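Local coordinates for hypothetical protein (Parabacteroides distasonis, PDB 4H3W) that is of unknown function but is a putative secreted protein built from two beta-barrel domains, at residues S40-D45 and V49-G54. Sequence-based numbering, arbitrary orientation.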
loop_
_atom_site.group_PDB
_atom_site.type_symbol
_atom_site.label_atom_id
_atom_site.label_comp_id
_atom_site.label_asym_id
_atom_site.label_seq_id
_atom_site.Cartn_x
_atom_site.Cartn_y
_atom_site.Cartn_z
ATOM N N SER A 40 -11.584 5.725 -1.701
ATOM C CA SER A 40 -10.918 6.174 -2.938
ATOM C C SER A 40 -10.511 5.018 -3.898
ATOM O O SER A 40 -10.256 5.237 -5.064
ATOM C CB SER A 40 -9.698 7.012 -2.573
ATOM O OG SER A 40 -8.662 6.249 -1.959
ATOM N N ILE A 41 -10.473 3.799 -3.395
ATOM C CA ILE A 41 -10.154 2.639 -4.204
ATOM C C ILE A 41 -11.164 2.434 -5.334
ATOM O O ILE A 41 -12.368 2.436 -5.069
ATOM C CB ILE A 41 -10.160 1.361 -3.364
ATOM C CG1 ILE A 41 -9.007 1.356 -2.343
ATOM C CG2 ILE A 41 -10.093 0.124 -4.263
ATOM C CD1 ILE A 41 -7.718 0.830 -2.863
ATOM N N ARG A 42 -10.653 2.308 -6.569
ATOM C CA ARG A 42 -11.375 1.868 -7.753
ATOM C C ARG A 42 -10.690 0.640 -8.318
ATOM O O ARG A 42 -9.492 0.430 -8.082
ATOM C CB ARG A 42 -11.396 2.937 -8.849
ATOM C CG ARG A 42 -11.874 4.314 -8.419
ATOM C CD ARG A 42 -13.345 4.708 -8.631
ATOM N NE ARG A 42 -13.432 6.127 -8.237
ATOM C CZ ARG A 42 -12.883 7.169 -8.891
ATOM N NH1 ARG A 42 -12.233 7.027 -10.047
ATOM N NH2 ARG A 42 -13.016 8.394 -8.390
ATOM N N GLU A 43 -11.439 -0.191 -9.035
ATOM C CA GLU A 43 -10.838 -1.297 -9.785
ATOM C C GLU A 43 -10.708 -0.844 -11.213
ATOM O O GLU A 43 -11.703 -0.554 -11.808
ATOM C CB GLU A 43 -11.696 -2.560 -9.742
ATOM C CG GLU A 43 -11.764 -3.266 -8.392
ATOM C CD GLU A 43 -12.777 -4.415 -8.394
ATOM O OE1 GLU A 43 -12.911 -5.089 -9.444
ATOM O OE2 GLU A 43 -13.440 -4.646 -7.352
ATOM N N VAL A 44 -9.491 -0.760 -11.756
ATOM C CA VAL A 44 -9.262 -0.286 -13.132
ATOM C C VAL A 44 -8.455 -1.326 -13.886
ATOM O O VAL A 44 -7.283 -1.552 -13.559
ATOM C CB VAL A 44 -8.507 1.054 -13.161
ATOM C CG1 VAL A 44 -8.307 1.535 -14.596
ATOM C CG2 VAL A 44 -9.247 2.112 -12.355
ATOM N N ASP A 45 -9.071 -1.999 -14.853
ATOM C CA ASP A 45 -8.415 -3.117 -15.556
ATOM C C ASP A 45 -8.010 -4.276 -14.626
ATOM O O ASP A 45 -6.962 -4.877 -14.799
ATOM C CB ASP A 45 -7.184 -2.603 -16.336
ATOM C CG ASP A 45 -7.550 -1.546 -17.384
ATOM O OD1 ASP A 45 -8.545 -1.736 -18.107
ATOM O OD2 ASP A 45 -6.849 -0.524 -17.498
ATOM N N VAL A 49 -6.630 0.716 -7.640
ATOM C CA VAL A 49 -6.046 2.021 -7.760
ATOM C C VAL A 49 -6.793 3.051 -6.919
ATOM O O VAL A 49 -8.019 3.127 -7.010
ATOM C CB VAL A 49 -6.109 2.439 -9.236
ATOM C CG1 VAL A 49 -5.559 3.842 -9.425
ATOM C CG2 VAL A 49 -5.338 1.438 -10.089
HETATM N N MSE A 50 -6.094 3.857 -6.112
HETATM C CA MSE A 50 -6.785 4.954 -5.393
HETATM C C MSE A 50 -6.798 6.204 -6.247
HETATM O O MSE A 50 -5.761 6.592 -6.806
HETATM C CB MSE A 50 -6.093 5.244 -4.082
HETATM C CG MSE A 50 -6.262 4.084 -3.137
HETATM SE SE MSE A 50 -5.181 4.344 -1.507
HETATM C CE MSE A 50 -3.374 4.155 -2.213
ATOM N N ILE A 51 -7.966 6.851 -6.383
ATOM C CA ILE A 51 -8.089 8.036 -7.203
ATOM C C ILE A 51 -8.737 9.157 -6.389
ATOM O O ILE A 51 -9.742 8.933 -5.731
ATOM C CB ILE A 51 -8.923 7.767 -8.476
ATOM C CG1 ILE A 51 -8.187 6.748 -9.363
ATOM C CG2 ILE A 51 -9.200 9.055 -9.238
ATOM C CD1 ILE A 51 -8.806 6.505 -10.729
ATOM N N TYR A 52 -8.123 10.334 -6.412
ATOM C CA TYR A 52 -8.700 11.563 -5.867
ATOM C C TYR A 52 -8.761 12.563 -6.983
ATOM O O TYR A 52 -7.714 12.939 -7.505
ATOM C CB TYR A 52 -7.860 12.098 -4.703
ATOM C CG TYR A 52 -7.727 11.116 -3.565
ATOM C CD1 TYR A 52 -6.682 10.194 -3.535
ATOM C CD2 TYR A 52 -8.644 11.108 -2.534
ATOM C CE1 TYR A 52 -6.578 9.279 -2.514
ATOM C CE2 TYR A 52 -8.551 10.197 -1.516
ATOM C CZ TYR A 52 -7.500 9.295 -1.505
ATOM O OH TYR A 52 -7.401 8.396 -0.472
ATOM N N ASP A 53 -9.963 12.978 -7.392
ATOM C CA ASP A 53 -10.113 13.959 -8.478
ATOM C C ASP A 53 -11.010 15.146 -8.078
ATOM O O ASP A 53 -11.712 15.105 -7.088
ATOM C CB ASP A 53 -10.627 13.312 -9.794
ATOM C CG ASP A 53 -11.901 12.484 -9.616
ATOM O OD1 ASP A 53 -12.734 12.799 -8.744
ATOM O OD2 ASP A 53 -12.080 11.515 -10.381
ATOM N N GLY A 54 -10.923 16.216 -8.844
ATOM C CA GLY A 54 -11.710 17.412 -8.576
ATOM C C GLY A 54 -11.267 18.557 -9.447
ATOM O O GLY A 54 -10.631 18.351 -10.487
#
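Arg-42 and Val-49 face each other as a hydrogen-bonded antiparallel pair: Arg-42 N gives its hydrogen to Val-49 O at 2.8 Å, and Val-49 N returns one to Arg-42 O at 2.9 Å. At the next step along the ladder, Ile-41 and Met-50 (a selenomethionine) form a non-hydrogen-bonded pair, with Ile-41 CD1 and Met-50 CG 3.6 Å apart. A further backbone bond, from Ile-51 N to Ser-40 O, carries the pairing past the end of strand 41-44.

Packing is tightest at Ser-40, a residue small enough to lie under an aromatic ring. Its CB sits over one face of Tyr-52, 3.3 Å from CZ. With chi1 at 68°, Ser-40 OG stands 2.9 Å from Tyr-52 OH, at most a weak hydrogen bond. The phenol's stronger partner is Asp-81, whose carboxylate also accepts Ser-40 N. A phenylalanine in place of Tyr-52 would keep the ring but would probably leave Asp-81 without its hydroxyl partner.

On the face that carries Arg-42, Val-49 is buried, but toward Asp-53 the contact becomes loose and open to solvent. Arg-42, bent at chi2 (-96°), keeps its charged end here. Ile-51 CB lies over one guanidinium face, apolar against flat, while Asp-53 OD2 approaches the edge in a long salt bridge, 3.8 Å from NH2.

Strands 41-44 and 47-55 form a beta hairpin whose segments diverge, 120° between their directions, with two bridged pairs. Strand 41-44 edges a five-stranded antiparallel sheet; strand 47-55 also pairs with strand 194-200, where apolar Met-50 and Val-49 suit burial against Leu-199 and Pro-200.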